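Local coordinates for protein amidohydrolase (Thermotoga maritima, PDB 3OOQ) that probably hydrolyses amide bonds in cyclic substrates, possibly acting as an allantoinase, at residues N11-P16 with P21-V26; F54-F59 with D331-L336; V178-F183 with I237-E242; T84-P89 with Q167-R172; K92-F97 with I137-C142. All coordinates share one frame; numbering follows the deposited sequence.

Contact 1: N11-P16 with P21-V26; sequences NATVFP and PFKGDV
Two antiparallel strands joined by a short connection pair here, where Ala-12 to Val-14 runs beside Phe-22 to Gly-24 in the N-terminal beta region of the chain. Val-14 and Phe-22 form a hydrogen-bonded pair with both bonds made: Val-14 N gives to Phe-22 O at 2.7 Å, and Phe-22 N returns to Val-14 O at 3.1 Å. Further along, Gly-24 N reaches Ala-12 O at 2.9 Å. At the corner, Asn-11 N meets Asp-25 OD1 at 2.9 Å, nearly along the carboxylate C-O bond; Lys-10 forms a salt bridge to the other oxygen. On the face of Val-14 and Phe-22, Val-14 CB sits over the rim of the Phe-22 ring, while Pro-16 CG comes to the ring edge, 3.6 Å from CE1. Phe-22 CG stands between backbone N and carbonyl carbon (chi1 59°), which folds the ring alongside Val-14. Pro-21 CB lies over the centre of the Phe-15 ring, 3.6 Å from the centroid and 4° off the normal, a CH-pi contact. A leucine in place of Phe-15 would probably lose this flat seat for Pro-21 and the ring stack with Phe-56. Bending at Asn-11 and Lys-23, the two strands form a beta hairpin that passes from one sheet to another.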
# COMPACT_ATOMS: atom_id res chain seq x y z
N ASN F 11 -40.87 2.76 55.44
CA ASN F 11 -40.16 1.80 56.30
C ASN F 11 -38.95 1.10 55.66
O ASN F 11 -38.54 0.03 56.11
CB ASN F 11 -41.17 0.79 56.91
CG ASN F 11 -40.63 0.09 58.14
OD1 ASN F 11 -39.92 0.67 58.96
ND2 ASN F 11 -40.95 -1.19 58.26
N ALA F 12 -38.39 1.71 54.62
CA ALA F 12 -37.09 1.31 54.10
C ALA F 12 -35.99 1.69 55.08
O ALA F 12 -36.19 2.56 55.93
CB ALA F 12 -36.83 1.99 52.75
N THR F 13 -34.83 1.05 54.96
CA THR F 13 -33.60 1.66 55.47
C THR F 13 -33.20 2.65 54.37
O THR F 13 -32.82 2.25 53.25
CB THR F 13 -32.49 0.63 55.71
OG1 THR F 13 -32.95 -0.37 56.64
CG2 THR F 13 -31.22 1.31 56.26
N VAL F 14 -33.32 3.94 54.69
CA VAL F 14 -33.08 5.01 53.74
C VAL F 14 -31.64 5.48 53.86
O VAL F 14 -31.17 5.79 54.97
CB VAL F 14 -34.07 6.23 53.94
CG1 VAL F 14 -33.82 7.33 52.88
CG2 VAL F 14 -35.52 5.77 53.87
N PHE F 15 -30.95 5.54 52.72
CA PHE F 15 -29.59 6.05 52.63
C PHE F 15 -29.57 7.39 51.88
O PHE F 15 -29.41 7.40 50.65
CB PHE F 15 -28.69 5.02 51.92
CG PHE F 15 -28.15 3.95 52.82
CD1 PHE F 15 -28.96 2.91 53.27
CD2 PHE F 15 -26.82 3.97 53.21
CE1 PHE F 15 -28.46 1.91 54.12
CE2 PHE F 15 -26.30 2.97 54.06
CZ PHE F 15 -27.14 1.94 54.51
N PRO F 16 -29.73 8.52 52.60
CA PRO F 16 -29.68 9.83 51.93
C PRO F 16 -28.32 10.15 51.31
O PRO F 16 -28.25 11.00 50.40
CB PRO F 16 -29.97 10.83 53.06
CG PRO F 16 -30.52 10.04 54.18
CD PRO F 16 -29.95 8.66 54.06
N PRO F 21 -27.76 6.85 57.36
CA PRO F 21 -28.97 6.09 57.08
C PRO F 21 -29.90 5.97 58.29
O PRO F 21 -29.46 6.14 59.43
CB PRO F 21 -28.45 4.70 56.65
CG PRO F 21 -27.04 4.63 57.19
CD PRO F 21 -26.53 6.02 57.26
N PHE F 22 -31.17 5.69 58.04
CA PHE F 22 -32.16 5.56 59.11
C PHE F 22 -33.29 4.75 58.54
O PHE F 22 -33.46 4.69 57.31
CB PHE F 22 -32.69 6.93 59.55
CG PHE F 22 -33.34 7.70 58.44
CD1 PHE F 22 -32.57 8.41 57.52
CD2 PHE F 22 -34.72 7.70 58.28
CE1 PHE F 22 -33.17 9.10 56.47
CE2 PHE F 22 -35.34 8.39 57.25
CZ PHE F 22 -34.57 9.10 56.34
N LYS F 23 -34.07 4.12 59.42
CA LYS F 23 -35.31 3.48 59.05
C LYS F 23 -36.38 4.55 58.93
O LYS F 23 -36.58 5.34 59.86
CB LYS F 23 -35.68 2.42 60.10
CG LYS F 23 -36.45 1.23 59.54
CD LYS F 23 -36.20 -0.06 60.35
CE LYS F 23 -34.87 -0.74 60.00
NZ LYS F 23 -34.73 -2.08 60.67
N GLY F 24 -37.06 4.62 57.79
CA GLY F 24 -38.01 5.70 57.58
C GLY F 24 -38.59 5.79 56.20
O GLY F 24 -38.54 4.83 55.42
N ASP F 25 -39.11 6.96 55.88
CA ASP F 25 -39.98 7.15 54.73
C ASP F 25 -39.47 8.23 53.79
O ASP F 25 -38.71 9.14 54.20
CB ASP F 25 -41.40 7.53 55.18
CG ASP F 25 -41.95 6.63 56.28
OD1 ASP F 25 -41.69 5.41 56.27
OD2 ASP F 25 -42.67 7.15 57.16
N VAL F 26 -39.91 8.15 52.54
CA VAL F 26 -39.58 9.15 51.55
C VAL F 26 -40.86 9.42 50.75
O VAL F 26 -41.47 8.49 50.23
CB VAL F 26 -38.42 8.67 50.62
CG1 VAL F 26 -38.19 9.64 49.47
CG2 VAL F 26 -37.13 8.45 51.42

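Contact 2: F54-F59 with D331-L336; sequences FLFPGF and DLLKIL
Phe-56 and Phe-59 from the strand side meet Leu-333 of helix 329-334 and Leu-336 in the chain just beyond it, and the contact is almost wholly apolar. Strand 54-64 belongs to the large mixed sheet of what is probably a TIM-barrel-type amidohydrolase domain, and the helix packs on it through these leucines and phenylalanines. The first group of touches is made by Leu-333. Its CD2 methyl lies 3.7 Å from Phe-56 CE2, with CD1 of the same leucine a little farther from that ring carbon, so the forked end of the leucine straddles one corner of the ring. The two side chains cross at about a right angle. The same CD2 reaches more loosely toward the second ring, 4.4 Å from Phe-59 CE1, and thereby bridges the two phenylalanines. Leu-333 CG is anti to the carbonyl carbon (chi1 -70°), a setting that carries both methyls toward the strand.

The second group belongs to Leu-336. Its CB is 3.7 Å from Phe-59 CD1, and its CD1 methyl stands 4.2 Å above the plane of the Phe-59 ring, offset toward the rim. Backbone takes part as well: Phe-59 CA approaches Leu-336 O at 3.5 Å, a CA-H...O contact with an angle of 123° at the hydrogen.

Around these four residues, Trp-364 meets the Phe-56 ring steeply, and Ala-319 of helix 315-321 touches Leu-336. No conventional hydrogen bond crosses between the two segments, so shape and the burial of carbon surface hold this helix and the turn after it against the strand.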
# COMPACT_ATOMS: atom_id res chain seq x y z
N PHE F 54 -33.85 -1.49 51.05
CA PHE F 54 -32.95 -0.35 51.16
C PHE F 54 -33.26 0.61 50.03
O PHE F 54 -33.41 0.19 48.89
CB PHE F 54 -31.49 -0.80 51.08
CG PHE F 54 -31.04 -1.63 52.24
CD1 PHE F 54 -31.68 -2.81 52.57
CD2 PHE F 54 -29.95 -1.23 53.00
CE1 PHE F 54 -31.26 -3.58 53.68
CE2 PHE F 54 -29.51 -1.98 54.11
CZ PHE F 54 -30.17 -3.16 54.45
N LEU F 55 -33.36 1.90 50.35
CA LEU F 55 -33.67 2.91 49.35
C LEU F 55 -32.48 3.83 49.18
O LEU F 55 -32.04 4.49 50.13
CB LEU F 55 -34.92 3.71 49.76
CG LEU F 55 -35.54 4.63 48.72
CD1 LEU F 55 -36.03 3.87 47.50
CD2 LEU F 55 -36.68 5.42 49.34
N PHE F 56 -31.95 3.86 47.95
CA PHE F 56 -30.75 4.63 47.64
C PHE F 56 -31.07 5.66 46.58
O PHE F 56 -32.06 5.50 45.87
CB PHE F 56 -29.64 3.68 47.15
CG PHE F 56 -28.84 3.07 48.27
CD1 PHE F 56 -29.39 2.08 49.07
CD2 PHE F 56 -27.54 3.50 48.53
CE1 PHE F 56 -28.66 1.52 50.11
CE2 PHE F 56 -26.79 2.93 49.56
CZ PHE F 56 -27.35 1.95 50.36
N PRO F 57 -30.27 6.74 46.50
CA PRO F 57 -30.38 7.56 45.31
C PRO F 57 -29.84 6.75 44.12
O PRO F 57 -29.09 5.78 44.33
CB PRO F 57 -29.44 8.73 45.59
CG PRO F 57 -28.45 8.22 46.53
CD PRO F 57 -29.09 7.10 47.31
N GLY F 58 -30.22 7.11 42.90
CA GLY F 58 -29.60 6.50 41.71
C GLY F 58 -28.12 6.86 41.69
O GLY F 58 -27.74 7.99 42.05
N PHE F 59 -27.27 5.93 41.26
CA PHE F 59 -25.84 6.21 41.09
C PHE F 59 -25.58 7.05 39.86
O PHE F 59 -26.36 7.03 38.90
CB PHE F 59 -25.00 4.94 41.05
CG PHE F 59 -25.11 4.11 42.30
CD1 PHE F 59 -24.88 4.68 43.55
CD2 PHE F 59 -25.42 2.75 42.23
CE1 PHE F 59 -24.97 3.92 44.71
CE2 PHE F 59 -25.52 1.98 43.39
CZ PHE F 59 -25.29 2.56 44.63
N ASP F 331 -17.73 6.81 52.19
CA ASP F 331 -17.01 7.53 51.14
C ASP F 331 -17.28 6.96 49.73
O ASP F 331 -17.52 7.70 48.75
CB ASP F 331 -15.50 7.47 51.41
CG ASP F 331 -15.07 8.33 52.59
OD1 ASP F 331 -15.70 9.38 52.84
OD2 ASP F 331 -14.09 7.97 53.27
N LEU F 332 -17.23 5.63 49.65
CA LEU F 332 -17.46 4.94 48.39
C LEU F 332 -18.88 5.18 47.87
O LEU F 332 -19.10 5.24 46.66
CB LEU F 332 -17.20 3.45 48.55
CG LEU F 332 -15.75 3.09 48.80
CD1 LEU F 332 -15.65 1.67 49.37
CD2 LEU F 332 -14.93 3.21 47.49
N LEU F 333 -19.83 5.33 48.78
CA LEU F 333 -21.18 5.70 48.37
C LEU F 333 -21.23 7.12 47.81
O LEU F 333 -21.84 7.35 46.75
CB LEU F 333 -22.19 5.51 49.51
CG LEU F 333 -22.45 4.05 49.84
CD1 LEU F 333 -23.23 3.92 51.20
CD2 LEU F 333 -23.23 3.43 48.70
N LYS F 334 -20.57 8.06 48.50
CA LYS F 334 -20.52 9.47 48.06
C LYS F 334 -19.86 9.63 46.68
O LYS F 334 -20.32 10.42 45.85
CB LYS F 334 -19.76 10.35 49.07
CG LYS F 334 -20.39 10.49 50.43
CD LYS F 334 -19.63 11.48 51.31
CE LYS F 334 -20.29 11.58 52.71
NZ LYS F 334 -19.86 12.79 53.48
N ILE F 335 -18.79 8.89 46.43
CA ILE F 335 -18.10 9.01 45.13
C ILE F 335 -18.89 8.38 43.98
O ILE F 335 -18.51 8.50 42.79
CB ILE F 335 -16.64 8.49 45.17
CG1 ILE F 335 -16.58 6.97 45.32
CG2 ILE F 335 -15.87 9.19 46.26
CD1 ILE F 335 -15.14 6.40 45.24
N LEU F 336 -19.99 7.72 44.32
CA LEU F 336 -20.92 7.18 43.35
C LEU F 336 -22.16 8.04 43.16
O LEU F 336 -22.96 7.79 42.22
CB LEU F 336 -21.33 5.76 43.72
CG LEU F 336 -20.26 4.68 43.64
CD1 LEU F 336 -20.82 3.36 44.21
CD2 LEU F 336 -19.74 4.50 42.20

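Contact 3: V178-F183 with I237-E242; sequences VIRDYF and IRIAEE
Ile-179 opens the contact between two nearly parallel helices, 172-198 and 230-243, whose segment axes run 13° apart. Its CG2 methyl meets Ile-239 CG2 at 4.0 Å, the side chains crossing at about a right angle. Next comes Arg-180, its chain extended from CG to NE. One face of the guanidinium is covered by Ile-239 CG1, 4.0 Å from its plane and offset toward the rim. Glu-242 arrives at the edge: its CG is anti to the backbone N (chi1 171°) and the extended chain beyond carries the carboxylate across. NE gives a 2.7 Å hydrogen bond to Glu-242 OE1 on the syn side, within a salt bridge; NE to OE2 and NH1 to OE1 are weak additions. The flat groups are turned 34° apart. A water accepts from Arg-180 NH1 at 2.6 Å and from Arg-238 NE at 3.0 Å. A methionine in place of Arg-180 would probably leave the Glu-242 carboxylate without its charged mate and this water without one donor. Asp-95 of the second subunit forms salt bridges to both arginines. Acids of both subunits thus probably offset these positive charges, and the ion pair lies beside an apolar touch of two isoleucines.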
# COMPACT_ATOMS: atom_id res chain seq x y z
N VAL F 178 -0.98 20.87 19.98
CA VAL F 178 -2.28 20.87 19.28
C VAL F 178 -3.36 21.58 20.12
O VAL F 178 -4.13 22.38 19.60
CB VAL F 178 -2.71 19.42 18.92
CG1 VAL F 178 -4.18 19.35 18.51
CG2 VAL F 178 -1.83 18.87 17.79
N ILE F 179 -3.40 21.28 21.41
CA ILE F 179 -4.38 21.90 22.29
C ILE F 179 -4.08 23.40 22.47
O ILE F 179 -4.98 24.24 22.38
CB ILE F 179 -4.44 21.14 23.64
CG1 ILE F 179 -4.98 19.71 23.38
CG2 ILE F 179 -5.34 21.89 24.67
CD1 ILE F 179 -4.71 18.71 24.49
N ARG F 180 -2.81 23.74 22.69
CA ARG F 180 -2.42 25.15 22.78
C ARG F 180 -2.79 25.94 21.53
O ARG F 180 -3.26 27.09 21.60
CB ARG F 180 -0.92 25.29 22.95
CG ARG F 180 -0.48 25.44 24.34
CD ARG F 180 0.85 26.23 24.44
NE ARG F 180 1.18 26.15 25.84
CZ ARG F 180 1.68 25.07 26.42
NH1 ARG F 180 1.91 25.06 27.73
NH2 ARG F 180 2.00 24.01 25.67
N ASP F 181 -2.53 25.32 20.38
CA ASP F 181 -2.81 25.96 19.12
C ASP F 181 -4.32 26.22 19.04
O ASP F 181 -4.74 27.30 18.65
CB ASP F 181 -2.31 25.07 17.97
CG ASP F 181 -2.60 25.65 16.62
OD1 ASP F 181 -1.87 26.56 16.20
OD2 ASP F 181 -3.57 25.20 15.98
N TYR F 182 -5.12 25.21 19.42
CA TYR F 182 -6.57 25.31 19.36
C TYR F 182 -7.06 26.53 20.15
O TYR F 182 -7.79 27.38 19.63
CB TYR F 182 -7.24 24.03 19.89
CG TYR F 182 -8.74 24.16 20.09
CD1 TYR F 182 -9.60 24.40 19.00
CD2 TYR F 182 -9.31 24.06 21.36
CE1 TYR F 182 -10.95 24.53 19.17
CE2 TYR F 182 -10.71 24.15 21.54
CZ TYR F 182 -11.51 24.42 20.43
OH TYR F 182 -12.87 24.55 20.57
N PHE F 183 -6.66 26.61 21.41
CA PHE F 183 -7.14 27.72 22.23
C PHE F 183 -6.57 29.08 21.79
O PHE F 183 -7.23 30.11 21.96
CB PHE F 183 -6.94 27.44 23.74
CG PHE F 183 -7.95 26.47 24.29
CD1 PHE F 183 -9.29 26.85 24.42
CD2 PHE F 183 -7.59 25.17 24.64
CE1 PHE F 183 -10.26 25.95 24.90
CE2 PHE F 183 -8.53 24.27 25.13
CZ PHE F 183 -9.88 24.66 25.27
N ILE F 237 -3.12 20.68 33.62
CA ILE F 237 -3.29 21.84 34.53
C ILE F 237 -2.57 23.10 34.00
O ILE F 237 -3.14 24.21 34.01
CB ILE F 237 -2.84 21.48 35.99
CG1 ILE F 237 -3.71 20.35 36.56
CG2 ILE F 237 -2.93 22.71 36.94
CD1 ILE F 237 -3.06 19.63 37.74
N ARG F 238 -1.34 22.92 33.50
CA ARG F 238 -0.58 24.07 32.97
C ARG F 238 -1.34 24.75 31.85
O ARG F 238 -1.41 25.97 31.80
CB ARG F 238 0.80 23.66 32.45
CG ARG F 238 1.86 23.59 33.51
CD ARG F 238 3.28 23.63 32.91
NE ARG F 238 3.52 22.68 31.81
CZ ARG F 238 3.66 21.36 31.94
NH1 ARG F 238 3.58 20.77 33.13
NH2 ARG F 238 3.89 20.62 30.85
N ILE F 239 -1.93 23.95 30.97
CA ILE F 239 -2.69 24.51 29.87
C ILE F 239 -3.97 25.21 30.36
O ILE F 239 -4.31 26.29 29.90
CB ILE F 239 -2.98 23.46 28.79
CG1 ILE F 239 -1.66 23.15 28.05
CG2 ILE F 239 -4.06 23.96 27.82
CD1 ILE F 239 -1.66 21.87 27.26
N ALA F 240 -4.68 24.56 31.28
CA ALA F 240 -5.90 25.14 31.85
C ALA F 240 -5.60 26.51 32.46
O ALA F 240 -6.34 27.47 32.25
CB ALA F 240 -6.50 24.21 32.89
N GLU F 241 -4.48 26.60 33.18
CA GLU F 241 -4.10 27.86 33.81
C GLU F 241 -3.61 28.88 32.78
O GLU F 241 -3.87 30.07 32.91
CB GLU F 241 -3.04 27.61 34.89
CG GLU F 241 -3.59 26.91 36.14
CD GLU F 241 -2.50 26.39 37.06
OE1 GLU F 241 -1.31 26.46 36.69
OE2 GLU F 241 -2.83 25.87 38.14
N GLU F 242 -2.90 28.42 31.76
CA GLU F 242 -2.42 29.31 30.73
C GLU F 242 -3.59 30.08 30.10
O GLU F 242 -3.48 31.27 29.85
CB GLU F 242 -1.62 28.54 29.67
CG GLU F 242 -1.25 29.36 28.43
CD GLU F 242 -0.26 28.63 27.51
OE1 GLU F 242 0.30 27.60 27.95
OE2 GLU F 242 -0.03 29.12 26.38
O HOH W 1 3.67 23.65 28.99

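Contact 4: T84-P89 with Q167-R172; sequences TDPVTP and QTPSTR
Pro-86, held within the Asx turn of Asp-85, presses its ring against Gln-167, Thr-168 and Pro-169 where two loops meet, one after strand 54-64 and the other leading into helix 172-198. Three ring carbons each find a different partner. CB faces Pro-169 CD at 4.0 Å, CG lies 3.7 Å from the carbonyl oxygen Thr-168 O, and CD comes to 3.7 Å from Gln-167 NE2. A cis peptide bond before Pro-169 turns the second loop at this point. Tyr-162 touches Pro-86, Gln-167 and Pro-169.

Gln-167 runs out fully extended, with CG anti to the backbone N (chi1 178°), and its chain crosses the proline ring obliquely to bring the amide beside it. The oxygen of that amide accepts from Arg-165. On the first loop, Asp-85 OD2 closes the turn by taking Val-87 N at 3.0 Å from above the carboxylate plane, which ties the residues on either side of Pro-86 together. Thr-168 OG1 is hydrogen-bonded to Thr-84 of the second subunit. A polar link between the loops is a water that donates to Thr-84 O and accepts from Gln-167 NE2, at 2.8 Å from each atom.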
# COMPACT_ATOMS: atom_id res chain seq x y z
N THR F 84 -10.46 10.83 13.22
CA THR F 84 -10.05 11.21 11.86
C THR F 84 -9.52 12.63 11.82
O THR F 84 -9.31 13.20 10.74
CB THR F 84 -11.25 11.14 10.92
OG1 THR F 84 -12.29 11.99 11.42
CG2 THR F 84 -11.76 9.71 10.83
N ASP F 85 -9.32 13.21 13.00
CA ASP F 85 -8.97 14.62 13.14
C ASP F 85 -8.68 14.86 14.62
O ASP F 85 -9.54 14.57 15.46
CB ASP F 85 -10.14 15.50 12.66
CG ASP F 85 -9.82 16.99 12.68
OD1 ASP F 85 -10.49 17.74 11.95
OD2 ASP F 85 -8.94 17.43 13.42
N PRO F 86 -7.48 15.38 14.95
CA PRO F 86 -7.15 15.46 16.39
C PRO F 86 -7.91 16.58 17.13
O PRO F 86 -7.82 16.65 18.35
CB PRO F 86 -5.62 15.70 16.39
CG PRO F 86 -5.32 16.31 15.07
CD PRO F 86 -6.36 15.80 14.09
N VAL F 87 -8.65 17.42 16.41
CA VAL F 87 -9.39 18.54 17.01
C VAL F 87 -10.84 18.51 16.54
O VAL F 87 -11.19 19.13 15.53
CB VAL F 87 -8.75 19.90 16.65
CG1 VAL F 87 -9.42 21.05 17.40
CG2 VAL F 87 -7.26 19.90 16.95
N THR F 88 -11.69 17.79 17.27
CA THR F 88 -13.11 17.75 16.98
C THR F 88 -14.00 18.22 18.16
O THR F 88 -14.90 17.50 18.59
CB THR F 88 -13.55 16.34 16.53
OG1 THR F 88 -13.27 15.39 17.58
CG2 THR F 88 -12.83 15.91 15.25
N PRO F 89 -13.79 19.46 18.65
CA PRO F 89 -14.61 19.99 19.75
C PRO F 89 -16.09 20.12 19.41
O PRO F 89 -16.92 20.09 20.31
CB PRO F 89 -14.03 21.39 19.99
CG PRO F 89 -13.36 21.76 18.70
CD PRO F 89 -12.85 20.48 18.12
N GLN F 167 0.55 11.51 11.51
CA GLN F 167 0.02 12.87 11.60
C GLN F 167 0.30 13.46 13.00
O GLN F 167 0.39 12.72 13.97
CB GLN F 167 -1.48 12.77 11.29
CG GLN F 167 -2.27 14.05 11.38
CD GLN F 167 -3.75 13.84 11.04
OE1 GLN F 167 -4.21 12.71 10.82
NE2 GLN F 167 -4.49 14.94 10.97
N THR F 168 0.46 14.78 13.09
CA THR F 168 0.62 15.48 14.39
C THR F 168 -0.69 15.25 15.18
O THR F 168 -1.77 15.46 14.63
CB THR F 168 0.86 16.99 14.16
OG1 THR F 168 1.89 17.16 13.18
CG2 THR F 168 1.28 17.71 15.45
N PRO F 169 -0.61 14.80 16.45
CA PRO F 169 0.57 14.53 17.27
C PRO F 169 1.05 13.07 17.29
O PRO F 169 0.25 12.14 17.32
CB PRO F 169 0.10 14.90 18.67
CG PRO F 169 -1.39 14.43 18.67
CD PRO F 169 -1.86 14.79 17.25
N SER F 170 2.36 12.91 17.33
CA SER F 170 2.97 11.60 17.51
C SER F 170 3.76 11.58 18.82
O SER F 170 4.37 10.58 19.15
CB SER F 170 3.90 11.29 16.32
OG SER F 170 4.96 12.23 16.21
N THR F 171 3.75 12.70 19.55
CA THR F 171 4.50 12.82 20.81
C THR F 171 3.64 13.59 21.82
O THR F 171 2.71 14.30 21.44
CB THR F 171 5.83 13.61 20.63
OG1 THR F 171 5.52 14.95 20.22
CG2 THR F 171 6.76 12.96 19.58
N ARG F 172 3.98 13.47 23.10
CA ARG F 172 3.39 14.33 24.13
C ARG F 172 3.60 15.82 23.85
O ARG F 172 2.70 16.61 24.11
CB ARG F 172 3.93 13.96 25.52
CG ARG F 172 3.32 12.66 26.08
CD ARG F 172 3.84 12.36 27.50
NE ARG F 172 3.12 11.24 28.11
CZ ARG F 172 3.39 9.95 27.91
NH1 ARG F 172 4.37 9.57 27.09
NH2 ARG F 172 2.66 9.03 28.52
O HOH W 2 -7.10 14.72 9.98

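Contact 5: K92-F97 with I137-C142; sequences KALDGF and IIVEEC
Val-139 fills the angle between Leu-94 and Phe-97, and its side chain can be followed outward from the backbone. CB leaves CA in the direction of the 92-97 segment and carries the two methyls. CG1 takes the place between the backbone N and the carbonyl carbon (chi1 76°), while CG2 lies opposite the backbone N, and this second branch does the touching. CG2 is 3.6 Å from Leu-94 CD1 and 3.7 Å from Phe-97 CD2, so a single methyl serves both partners.

From the other side, Leu-94 offers one of its two methyls, and its chain slants across that of Val-139. Phe-97 and Val-139 slide past one another in opposite directions, the valine methyl meeting the ring at CD2. Phe-97 CG is turned anti to the backbone N, chi1 177°, which sends the ring out alongside the valine.

Leu-94 sits in a short 3-10 turn at residues 93-95, with Asp-95 N bonded to Lys-92 O at 3.0 Å and Gly-96 N to Ala-93 O at 2.9 Å, and Phe-97 comes two residues after it, past Gly-96. Across the contact, Cys-142 N bonds to Val-139 O at 2.7 Å in a weakly bonded helical turn.

The loop after strand 54-64 thus packs on the short helix 139-142 of the amidohydrolase domain, beside a subunit interface: Arg-238 of the third subunit packs on Leu-94 and Val-139. Within the chain, the cluster rests on neighbouring strands: Phe-97 on Ile-117 of strand 112-117 and Ile-132 of strand 125-133, and Leu-94 on Ile-143 of strand 143-153.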
# COMPACT_ATOMS: atom_id res chain seq x y z
N LYS F 92 -20.63 16.02 19.25
CA LYS F 92 -21.28 15.80 20.55
C LYS F 92 -21.55 14.31 20.79
O LYS F 92 -22.08 13.63 19.91
CB LYS F 92 -22.61 16.56 20.62
CG LYS F 92 -22.61 17.98 20.05
CD LYS F 92 -23.98 18.71 20.29
CE LYS F 92 -24.29 18.84 21.80
NZ LYS F 92 -25.42 19.79 22.13
N ALA F 93 -21.22 13.82 21.97
CA ALA F 93 -21.62 12.48 22.38
C ALA F 93 -23.13 12.28 22.25
O ALA F 93 -23.59 11.19 21.90
CB ALA F 93 -21.18 12.21 23.79
N LEU F 94 -23.89 13.34 22.51
CA LEU F 94 -25.35 13.29 22.36
C LEU F 94 -25.77 12.74 21.00
O LEU F 94 -26.75 12.01 20.90
CB LEU F 94 -25.98 14.69 22.55
CG LEU F 94 -27.50 14.77 22.67
CD1 LEU F 94 -27.92 14.23 24.04
CD2 LEU F 94 -28.03 16.20 22.46
N ASP F 95 -25.03 13.12 19.97
CA ASP F 95 -25.38 12.75 18.60
C ASP F 95 -24.98 11.32 18.22
O ASP F 95 -25.23 10.88 17.10
CB ASP F 95 -24.75 13.74 17.61
CG ASP F 95 -25.36 15.14 17.70
OD1 ASP F 95 -26.51 15.28 18.16
OD2 ASP F 95 -24.68 16.10 17.30
N GLY F 96 -24.35 10.60 19.15
CA GLY F 96 -23.98 9.21 18.94
C GLY F 96 -24.66 8.27 19.92
O GLY F 96 -24.51 7.04 19.83
N PHE F 97 -25.42 8.84 20.85
CA PHE F 97 -26.05 8.10 21.94
C PHE F 97 -27.32 7.33 21.51
O PHE F 97 -28.26 7.94 21.02
CB PHE F 97 -26.37 9.05 23.11
CG PHE F 97 -27.08 8.40 24.26
CD1 PHE F 97 -26.38 7.63 25.19
CD2 PHE F 97 -28.46 8.55 24.44
CE1 PHE F 97 -27.03 7.00 26.25
CE2 PHE F 97 -29.13 7.93 25.51
CZ PHE F 97 -28.41 7.15 26.41
N ILE F 137 -36.60 6.51 25.55
CA ILE F 137 -35.90 6.21 24.30
C ILE F 137 -35.75 7.47 23.47
O ILE F 137 -35.06 7.47 22.46
CB ILE F 137 -36.60 5.11 23.49
CG1 ILE F 137 -38.03 5.53 23.15
CG2 ILE F 137 -36.55 3.79 24.27
CD1 ILE F 137 -38.79 4.48 22.42
N ILE F 138 -36.40 8.54 23.90
CA ILE F 138 -36.26 9.82 23.20
C ILE F 138 -35.17 10.62 23.91
O ILE F 138 -35.34 11.01 25.08
CB ILE F 138 -37.61 10.58 23.12
CG1 ILE F 138 -38.61 9.76 22.30
CG2 ILE F 138 -37.43 11.95 22.47
CD1 ILE F 138 -40.01 9.78 22.85
N VAL F 139 -34.06 10.83 23.19
CA VAL F 139 -32.84 11.41 23.77
C VAL F 139 -33.06 12.81 24.38
O VAL F 139 -32.63 13.05 25.49
CB VAL F 139 -31.62 11.40 22.79
CG1 VAL F 139 -31.75 12.47 21.74
CG2 VAL F 139 -30.32 11.61 23.56
N GLU F 140 -33.75 13.68 23.64
CA GLU F 140 -34.20 14.99 24.13
C GLU F 140 -34.71 14.92 25.57
O GLU F 140 -34.35 15.76 26.40
CB GLU F 140 -35.36 15.51 23.26
CG GLU F 140 -35.36 17.01 23.01
CD GLU F 140 -34.59 17.39 21.76
OE1 GLU F 140 -33.91 16.50 21.19
OE2 GLU F 140 -34.66 18.57 21.33
N GLU F 141 -35.52 13.91 25.85
CA GLU F 141 -36.16 13.71 27.16
C GLU F 141 -35.18 13.18 28.20
O GLU F 141 -35.44 13.28 29.40
CB GLU F 141 -37.35 12.75 27.05
CG GLU F 141 -38.41 13.12 25.99
CD GLU F 141 -39.69 12.25 26.06
OE1 GLU F 141 -39.74 11.25 26.82
OE2 GLU F 141 -40.66 12.59 25.34
N CYS F 142 -34.06 12.61 27.75
CA CYS F 142 -33.04 12.09 28.66
C CYS F 142 -32.10 13.19 29.16
O CYS F 142 -31.46 13.03 30.20
CB CYS F 142 -32.21 11.00 27.99
SG CYS F 142 -33.13 9.47 27.69

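From the N terminus, contact 1 closes first, a local hairpin complete before strand 54-64 begins. Contact 2 then opens on that strand, which is bonded to strand 12-14, and closes 272 residues later at helix 329-334; contacts 3, 4 and 5 all nest inside its long loop. Contact 4 starts at 84-89 and ends at 167-172, enclosing contact 5, which ties 92-97 to the short helix at 139-142. Contact 3 follows contact 4 in series, joining helices 172-198 and 230-243, and the two touch through Val-178 and Tyr-182 against Val-87 and Pro-89. Contacts 1 and 2 lie across the chain's centre from contacts 3 and 4.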